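Hypothetical protein TM0723 (Thermotoga maritima, PDB 1VMJ) is of unknown function but belongs to the YjbQ (UPF0047) family and is a putative thiamin phosphate synthase that carries a sodium ion in the crystal. Local coordinates at residues Asp74-Lys86 / Asn100-Arg112. Sequence-based numbering, arbitrary orientation. Where two conformers were deposited one is given.
With NA (sodium ion), chain B.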
ATOM      1  N   ASP A  74      12.898  14.164  -8.191  1.00 13.62           N
ATOM      2  CA  ASP A  74      13.321  13.681  -6.882  1.00 13.58           C
ATOM      3  C   ASP A  74      12.979  12.205  -6.665  1.00 14.10           C
ATOM      4  O   ASP A  74      13.797  11.461  -6.145  1.00 14.56           O
ATOM      5  CB  ASP A  74      12.683  14.520  -5.769  1.00 12.58           C
ATOM      6  CG  ASP A  74      13.112  15.990  -5.809  1.00 15.22           C
ATOM      7  OD1 ASP A  74      14.225  16.281  -6.316  1.00 15.20           O
ATOM      8  OD2 ASP A  74      12.351  16.849  -5.338  1.00 15.29           O
ATOM      9  N   PHE A  75      11.802  11.761  -7.097  1.00 14.48           N
ATOM     10  CA  PHE A  75      11.452  10.339  -6.982  1.00 15.22           C
ATOM     11  C   PHE A  75      12.423   9.478  -7.806  1.00 14.46           C
ATOM     12  O   PHE A  75      12.843   8.418  -7.369  1.00 13.85           O
ATOM     13  CB  PHE A  75       9.994  10.057  -7.420  1.00 14.22           C
ATOM     14  CG  PHE A  75       8.980  10.256  -6.338  1.00 15.88           C
ATOM     15  CD1 PHE A  75       8.962   9.447  -5.225  1.00 16.76           C
ATOM     16  CD2 PHE A  75       7.998  11.213  -6.474  1.00 20.99           C
ATOM     17  CE1 PHE A  75       7.979   9.619  -4.249  1.00 17.58           C
ATOM     18  CE2 PHE A  75       7.036  11.386  -5.499  1.00 21.78           C
ATOM     19  CZ  PHE A  75       7.028  10.595  -4.398  1.00 19.21           C
ATOM     20  N   GLU A  76      12.745   9.917  -9.014  1.00 13.77           N
ATOM     21  CA  GLU A  76      13.692   9.179  -9.861  1.00 16.53           C
ATOM     22  C   GLU A  76      15.026   8.992  -9.155  1.00 15.20           C
ATOM     23  O   GLU A  76      15.576   7.871  -9.079  1.00 16.13           O
ATOM     24  CB  GLU A  76      13.861   9.894 -11.209  1.00 17.28           C
ATOM     25  CG  GLU A  76      15.123   9.537 -11.983  1.00 21.82           C
ATOM     26  CD  GLU A  76      15.165   8.127 -12.545  1.00 28.84           C
ATOM     27  OE1 GLU A  76      14.120   7.465 -12.662  1.00 23.60           O
ATOM     28  OE2 GLU A  76      16.281   7.684 -12.904  1.00 25.77           O
ATOM     29  N   VAL A  77      15.556  10.085  -8.637  1.00 14.71           N
ATOM     30  CA  VAL A  77      16.844  10.052  -7.933  1.00 15.53           C
ATOM     31  C   VAL A  77      16.766   9.147  -6.686  1.00 14.26           C
ATOM     32  O   VAL A  77      17.650   8.349  -6.419  1.00 14.48           O
ATOM     33  CB  VAL A  77      17.288  11.481  -7.530  1.00 15.54           C
ATOM     34  CG1 VAL A  77      18.477  11.432  -6.588  1.00 19.03           C
ATOM     35  CG2 VAL A  77      17.588  12.303  -8.784  1.00 17.36           C
ATOM     36  N   TRP A  78      15.682   9.280  -5.935  1.00 13.49           N
ATOM     37  CA  TRP A  78      15.499   8.521  -4.689  1.00 13.22           C
ATOM     38  C   TRP A  78      15.336   7.036  -4.918  1.00 13.10           C
ATOM     39  O   TRP A  78      15.941   6.231  -4.232  1.00 13.21           O
ATOM     40  CB  TRP A  78      14.274   9.080  -4.006  1.00 13.52           C
ATOM     41  CG  TRP A  78      13.920   8.525  -2.706  1.00 13.52           C
ATOM     42  CD1 TRP A  78      14.665   8.576  -1.571  1.00 12.32           C
ATOM     43  CD2 TRP A  78      12.679   7.921  -2.346  1.00 13.58           C
ATOM     44  NE1 TRP A  78      13.962   8.023  -0.516  1.00 15.00           N
ATOM     45  CE2 TRP A  78      12.742   7.621  -0.975  1.00 13.27           C
ATOM     46  CE3 TRP A  78      11.507   7.603  -3.053  1.00 15.27           C
ATOM     47  CZ2 TRP A  78      11.688   7.018  -0.297  1.00 14.73           C
ATOM     48  CZ3 TRP A  78      10.449   6.996  -2.362  1.00 14.96           C
ATOM     49  CH2 TRP A  78      10.554   6.711  -1.010  1.00 15.39           C
ATOM     50  N   LEU A  79      14.559   6.673  -5.919  1.00 13.93           N
ATOM     51  CA  LEU A  79      14.351   5.284  -6.228  1.00 14.02           C
ATOM     52  C   LEU A  79      15.611   4.647  -6.755  1.00 12.74           C
ATOM     53  O   LEU A  79      15.844   3.458  -6.528  1.00 15.58           O
ATOM     54  CB  LEU A  79      13.220   5.117  -7.248  1.00 13.62           C
ATOM     55  CG  LEU A  79      11.815   5.444  -6.742  1.00 13.58           C
ATOM     56  CD1 LEU A  79      10.800   5.608  -7.883  1.00 17.06           C
ATOM     57  CD2 LEU A  79      11.363   4.349  -5.762  1.00 16.59           C
ATOM     58  N   GLU A  80      16.422   5.409  -7.483  1.00 14.59           N
ATOM     59  CA  GLU A  80      17.709   4.899  -7.931  1.00 15.34           C
ATOM     60  C   GLU A  80      18.673   4.681  -6.767  1.00 14.11           C
ATOM     61  O   GLU A  80      19.534   3.790  -6.809  1.00 17.58           O
ATOM     62  CB  GLU A  80      18.343   5.797  -8.991  1.00 14.26           C
ATOM     63  CG  GLU A  80      17.970   5.419 -10.411  1.00 18.32           C
ATOM     64  CD  GLU A  80      18.684   4.171 -10.871  1.00 17.88           C
ATOM     65  OE1 GLU A  80      19.838   4.266 -11.350  1.00 19.62           O
ATOM     66  OE2 GLU A  80      18.100   3.070 -10.752  1.00 15.39           O
ATOM     67  N   LYS A  81      18.569   5.501  -5.735  1.00 13.80           N
ATOM     68  CA  LYS A  81      19.344   5.318  -4.522  1.00 16.45           C
ATOM     69  C   LYS A  81      18.890   4.091  -3.755  1.00 15.99           C
ATOM     70  O   LYS A  81      19.707   3.310  -3.302  1.00 16.68           O
ATOM     71  CB  LYS A  81      19.273   6.570  -3.658  0.65 16.30           C
ATOM     72  CG  LYS A  81      20.057   6.446  -2.362  0.65 22.47           C
ATOM     73  CD  LYS A  81      20.258   7.791  -1.667  0.65 28.58           C
ATOM     74  N   LEU A  82      17.593   3.909  -3.601  1.00 15.84           N
ATOM     75  CA  LEU A  82      17.089   2.795  -2.812  1.00 15.46           C
ATOM     76  C   LEU A  82      17.154   1.461  -3.521  1.00 14.55           C
ATOM     77  O   LEU A  82      17.308   0.423  -2.862  1.00 16.39           O
ATOM     78  CB  LEU A  82      15.645   3.052  -2.423  1.00 16.64           C
ATOM     79  CG  LEU A  82      15.333   4.235  -1.527  1.00 21.66           C
ATOM     80  CD1 LEU A  82      13.864   4.252  -1.220  1.00 25.30           C
ATOM     81  CD2 LEU A  82      16.159   4.168  -0.280  1.00 23.64           C
ATOM     82  N   ALA A  83      17.016   1.481  -4.852  1.00 13.79           N
ATOM     83  CA  ALA A  83      16.932   0.261  -5.655  1.00 12.18           C
ATOM     84  C   ALA A  83      17.575   0.473  -7.018  1.00 13.06           C
ATOM     85  O   ALA A  83      16.895   0.564  -8.028  1.00 14.41           O
ATOM     86  CB  ALA A  83      15.471  -0.134  -5.795  1.00 13.88           C
ATOM     87  N   PRO A  84      18.905   0.599  -7.045  1.00 13.66           N
ATOM     88  CA  PRO A  84      19.629   0.916  -8.260  1.00 14.38           C
ATOM     89  C   PRO A  84      19.429  -0.093  -9.375  1.00 14.61           C
ATOM     90  O   PRO A  84      19.444  -1.283  -9.150  1.00 14.76           O
ATOM     91  CB  PRO A  84      21.089   0.959  -7.813  1.00 13.55           C
ATOM     92  CG  PRO A  84      21.110   0.281  -6.539  1.00 14.89           C
ATOM     93  CD  PRO A  84      19.807   0.512  -5.897  1.00 14.36           C
ATOM     94  N   GLU A  85      19.245   0.427 -10.588  1.00 13.95           N
ATOM     95  CA  GLU A  85      19.121  -0.406 -11.761  1.00 13.54           C
ATOM     96  C   GLU A  85      20.351  -1.273 -11.971  1.00 13.72           C
ATOM     97  O   GLU A  85      20.238  -2.469 -12.263  1.00 15.47           O
ATOM     98  CB  GLU A  85      18.922   0.481 -12.983  1.00 13.67           C
ATOM     99  CG  GLU A  85      18.727  -0.299 -14.262  1.00 15.07           C
ATOM    100  CD  GLU A  85      18.562   0.595 -15.480  1.00 17.97           C
ATOM    101  OE1 GLU A  85      18.272   1.814 -15.339  1.00 17.73           O
ATOM    102  OE2 GLU A  85      18.696   0.053 -16.600  1.00 20.12           O
ATOM    103  N   LYS A  86      21.523  -0.646 -11.848  1.00 14.31           N
ATOM    104  CA  LYS A  86      22.821  -1.233 -12.206  1.00 14.80           C
ATOM    105  C   LYS A  86      23.785  -1.262 -11.020  1.00 15.49           C
ATOM    106  O   LYS A  86      23.633  -0.453 -10.094  1.00 15.30           O
ATOM    107  CB  LYS A  86      23.455  -0.442 -13.355  1.00 14.75           C
ATOM    108  CG  LYS A  86      22.687  -0.617 -14.664  1.00 17.90           C
ATOM    109  CD  LYS A  86      23.287   0.078 -15.883  1.00 22.68           C
ATOM    110  N   ASN A 100      15.546  -6.488 -15.331  1.00 14.60           N
ATOM    111  CA  ASN A 100      14.549  -5.662 -14.660  1.00 15.93           C
ATOM    112  C   ASN A 100      14.373  -5.907 -13.167  1.00 13.22           C
ATOM    113  O   ASN A 100      13.427  -5.395 -12.591  1.00 13.55           O
ATOM    114  CB  ASN A 100      13.200  -5.768 -15.387  1.00 15.91           C
ATOM    115  CG  ASN A 100      12.548  -7.145 -15.254  1.00 20.92           C
ATOM    116  OD1 ASN A 100      13.021  -8.021 -14.527  1.00 21.06           O
ATOM    117  ND2 ASN A 100      11.410  -7.311 -15.917  1.00 24.74           N
ATOM    118  N   ALA A 101      15.316  -6.581 -12.503  1.00 14.36           N
ATOM    119  CA  ALA A 101      15.190  -6.798 -11.056  1.00 13.61           C
ATOM    120  C   ALA A 101      14.880  -5.510 -10.289  1.00 14.02           C
ATOM    121  O   ALA A 101      13.975  -5.477  -9.445  1.00 14.72           O
ATOM    122  CB  ALA A 101      16.431  -7.484 -10.515  1.00 13.01           C
ATOM    123  N   ASP A 102      15.574  -4.429 -10.628  1.00 12.76           N
ATOM    124  CA  ASP A 102      15.390  -3.155  -9.941  1.00 13.88           C
ATOM    125  C   ASP A 102      13.965  -2.641 -10.031  1.00 13.59           C
ATOM    126  O   ASP A 102      13.486  -1.975  -9.108  1.00 14.86           O
ATOM    127  CB  ASP A 102      16.313  -2.076 -10.477  1.00 14.10           C
ATOM    128  CG  ASP A 102      15.879  -1.550 -11.848  1.00 14.10           C
ATOM    129  OD1 ASP A 102      15.945  -2.299 -12.858  1.00 14.84           O
ATOM    130  OD2 ASP A 102      15.400  -0.390 -11.888  1.00 15.78           O
ATOM    131  N   ALA A 103      13.290  -2.936 -11.144  1.00 12.17           N
ATOM    132  CA  ALA A 103      11.936  -2.438 -11.359  1.00 12.34           C
ATOM    133  C   ALA A 103      10.952  -3.085 -10.381  1.00 13.70           C
ATOM    134  O   ALA A 103       9.987  -2.449  -9.954  1.00 14.39           O
ATOM    135  CB  ALA A 103      11.490  -2.657 -12.796  1.00 14.14           C
ATOM    136  N   HIS A 104      11.201  -4.340 -10.020  1.00 14.27           N
ATOM    137  CA  HIS A 104      10.353  -5.035  -9.047  1.00 13.84           C
ATOM    138  C   HIS A 104      10.506  -4.381  -7.681  1.00 13.88           C
ATOM    139  O   HIS A 104       9.542  -4.263  -6.922  1.00 15.04           O
ATOM    140  CB  HIS A 104      10.759  -6.488  -8.921  1.00 13.55           C
ATOM    141  CG  HIS A 104      10.594  -7.281 -10.173  1.00 12.63           C
ATOM    142  ND1 HIS A 104       9.479  -8.050 -10.429  1.00 17.92           N
ATOM    143  CD2 HIS A 104      11.426  -7.462 -11.223  1.00 12.90           C
ATOM    144  CE1 HIS A 104       9.624  -8.651 -11.594  1.00 17.30           C
ATOM    145  NE2 HIS A 104      10.792  -8.315 -12.096  1.00 17.11           N
ATOM    146  N   LEU A 105      11.728  -3.958  -7.372  1.00 12.81           N
ATOM    147  CA  LEU A 105      12.025  -3.248  -6.117  1.00 13.63           C
ATOM    148  C   LEU A 105      11.461  -1.820  -6.087  1.00 13.71           C
ATOM    149  O   LEU A 105      10.818  -1.434  -5.117  1.00 13.39           O
ATOM    150  CB  LEU A 105      13.552  -3.253  -5.829  1.00 13.37           C
ATOM    151  CG  LEU A 105      14.213  -4.624  -5.859  1.00 17.40           C
ATOM    152  CD1 LEU A 105      15.678  -4.487  -5.499  1.00 17.22           C
ATOM    153  CD2 LEU A 105      13.534  -5.648  -5.010  1.00 19.27           C
ATOM    154  N   LYS A 106      11.688  -1.059  -7.149  1.00 13.70           N
ATOM    155  CA  LYS A 106      11.172   0.299  -7.252  1.00 12.79           C
ATOM    156  C   LYS A 106       9.649   0.314  -7.107  1.00 12.34           C
ATOM    157  O   LYS A 106       9.082   1.152  -6.410  1.00 14.80           O
ATOM    158  CB  LYS A 106      11.604   0.952  -8.574  1.00 13.36           C
ATOM    159  CG  LYS A 106      13.055   1.335  -8.687  1.00 14.63           C
ATOM    160  CD  LYS A 106      13.289   2.076  -9.998  1.00 15.16           C
ATOM    161  CE  LYS A 106      14.659   2.741 -10.068  1.00 15.07           C
ATOM    162  NZ  LYS A 106      15.732   1.744 -10.130  1.00 15.68           N
ATOM    163  N   ARG A 107       8.970  -0.627  -7.767  1.00 12.93           N
ATOM    164  CA  ARG A 107       7.501  -0.643  -7.696  1.00 13.45           C
ATOM    165  C   ARG A 107       7.064  -0.935  -6.279  1.00 14.58           C
ATOM    166  O   ARG A 107       6.022  -0.430  -5.848  1.00 15.71           O
ATOM    167  CB  ARG A 107       6.888  -1.613  -8.719  1.00 15.27           C
ATOM    168  CG  ARG A 107       6.403  -2.982  -8.215  1.00 16.71           C
ATOM    169  CD  ARG A 107       5.122  -2.927  -7.433  1.00 17.93           C
ATOM    170  NE  ARG A 107       4.469  -4.228  -7.266  1.00 19.65           N
ATOM    171  CZ  ARG A 107       3.557  -4.720  -8.082  1.00 18.51           C
ATOM    172  NH1 ARG A 107       3.147  -4.054  -9.146  1.00 14.16           N
ATOM    173  NH2 ARG A 107       3.016  -5.899  -7.830  1.00 17.65           N
ATOM    174  N   THR A 108       7.835  -1.753  -5.564  1.00 12.61           N
ATOM    175  CA  THR A 108       7.513  -2.072  -4.192  1.00 12.00           C
ATOM    176  C   THR A 108       7.509  -0.808  -3.332  1.00 14.96           C
ATOM    177  O   THR A 108       6.602  -0.619  -2.520  1.00 15.37           O
ATOM    178  CB  THR A 108       8.465  -3.142  -3.668  1.00 13.74           C
ATOM    179  OG1 THR A 108       8.343  -4.316  -4.475  1.00 15.51           O
ATOM    180  CG2 THR A 108       8.160  -3.483  -2.218  1.00 15.26           C
ATOM    181  N   ILE A 109       8.490   0.062  -3.517  1.00 14.79           N
ATOM    182  CA  ILE A 109       8.500   1.328  -2.794  1.00 13.52           C
ATOM    183  C   ILE A 109       7.272   2.176  -3.102  1.00 15.47           C
ATOM    184  O   ILE A 109       6.627   2.686  -2.187  1.00 16.08           O
ATOM    185  CB  ILE A 109       9.766   2.122  -3.119  1.00 13.17           C
ATOM    186  CG1 ILE A 109      11.004   1.356  -2.638  1.00 15.63           C
ATOM    187  CG2 ILE A 109       9.731   3.518  -2.516  1.00 14.77           C
ATOM    188  CD1 ILE A 109      11.079   1.155  -1.151  1.00 19.25           C
ATOM    189  N   MET A 110       6.950   2.348  -4.374  1.00 15.06           N
ATOM    190  CA  MET A 110       5.877   3.272  -4.747  1.00 14.61           C
ATOM    191  C   MET A 110       4.497   2.668  -4.493  1.00 16.39           C
ATOM    192  O   MET A 110       3.509   3.401  -4.283  1.00 17.15           O
ATOM    193  CB  MET A 110       6.004   3.700  -6.204  1.00 15.02           C
ATOM    194  CG  MET A 110       7.244   4.465  -6.569  1.00 14.89           C
ATOM    195  SD  MET A 110       7.578   5.896  -5.574  1.00 16.72           S
ATOM    196  CE  MET A 110       6.145   6.852  -5.921  1.00 15.86           C
ATOM    197  N   GLY A 111       4.431   1.342  -4.533  1.00 14.60           N
ATOM    198  CA  GLY A 111       3.203   0.608  -4.330  1.00 15.16           C
ATOM    199  C   GLY A 111       2.565   0.080  -5.597  1.00 14.54           C
ATOM    200  O   GLY A 111       2.697   0.625  -6.683  1.00 15.93           O
ATOM    201  N   ARG A 112       1.790  -0.971  -5.430  1.00 14.38           N
ATOM    202  CA  ARG A 112       1.054  -1.571  -6.519  1.00 13.93           C
ATOM    203  C   ARG A 112      -0.237  -0.860  -6.911  1.00 14.34           C
ATOM    204  O   ARG A 112      -0.616  -0.869  -8.068  1.00 13.99           O
ATOM    205  CB  ARG A 112       0.718  -3.020  -6.127  1.00 16.97           C
ATOM    206  CG  ARG A 112      -0.278  -3.707  -7.057  1.00 17.72           C
ATOM    207  CD  ARG A 112      -0.564  -5.111  -6.593  1.00 15.50           C
ATOM    208  NE  ARG A 112      -1.517  -5.806  -7.425  1.00 16.45           N
ATOM    209  CZ  ARG A 112      -2.822  -5.820  -7.209  1.00 16.01           C
ATOM    210  NH1 ARG A 112      -3.347  -5.157  -6.197  1.00 17.67           N
ATOM    211  NH2 ARG A 112      -3.598  -6.566  -7.981  1.00 19.69           N
TER
HETATM  212 NA    NA B 140      11.255  -9.575 -13.725  1.00 13.38          NA
HETATM  213  O   HOH W   1      18.186  -4.450 -12.488  1.00 14.15           O
HETATM  214  O   HOH W   2      11.779 -10.555 -15.457  1.00 28.09           O
HETATM  215  O   HOH W   3       9.552  -8.940 -14.948  1.00 37.91           O
HETATM  216  O   HOH W   4       9.690 -11.145 -13.375  1.00 29.78           O
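Lys106 is the polar centre of the contact between 74-86 and 100-112. Its chain runs extended past Leu79 CB and turns only at the last torsion (chi4 68°), which brings NZ to the C-terminal end of helix 69-82. There NZ meets three oxygens: it donates to Ala83 O at 2.7 Å, with a C=O...N angle of 158°, and forms salt bridges to Glu80 OE2 and, one turn back on its own helix, to Asp102 OD2, each on the carboxylate's anti lone pair. Glu80 OE2 also accepts from Glu85 N (2.9 Å) on its syn side, tying the chain that leaves the helix back onto it. The ammonium probably offsets the repulsion between Glu80 OE2 and Asp102 OD2, 4.5 Å apart. Asp102 lies alongside Glu85, pointing the same way, with Asp102 CG 3.4 Å from Glu85 CA, and water 1 joins Glu85 O to Asp102 N. Arg27 takes Asp102 OD1, while Arg28 and Tyr88 hold the Glu85 carboxylate.

The apolar packing continues toward the other end of helix 101-110. Ala83 CB sits against Leu105 CB (3.7 Å); Leu79 splits its branches, CD2 on Ile109 and CD1 on Met110. Ile109 CG2 reaches Trp78 CZ3 obliquely at 3.6 Å. Met110, folded at chi2 and chi3, lays CE over one face of the Phe75 ring as a CH-pi contact, 4.1 Å from its centroid, with SD oblique to it in a Met-aromatic contact.

Asn100 OD1, just before helix 101-110, and His104 NE2, in its first turn, bind a sodium ion together with His93 and three waters. The axes of 74-82 and 101-110 approach to 9.8 Å, with their N-to-C directions 119° apart; Met110 also packs on strand 60-65, Leu105 meets Phe75 of the second subunit, and Trp78 NE1 bonds to Leu82 O of the third, placing the pair within the trimer interface.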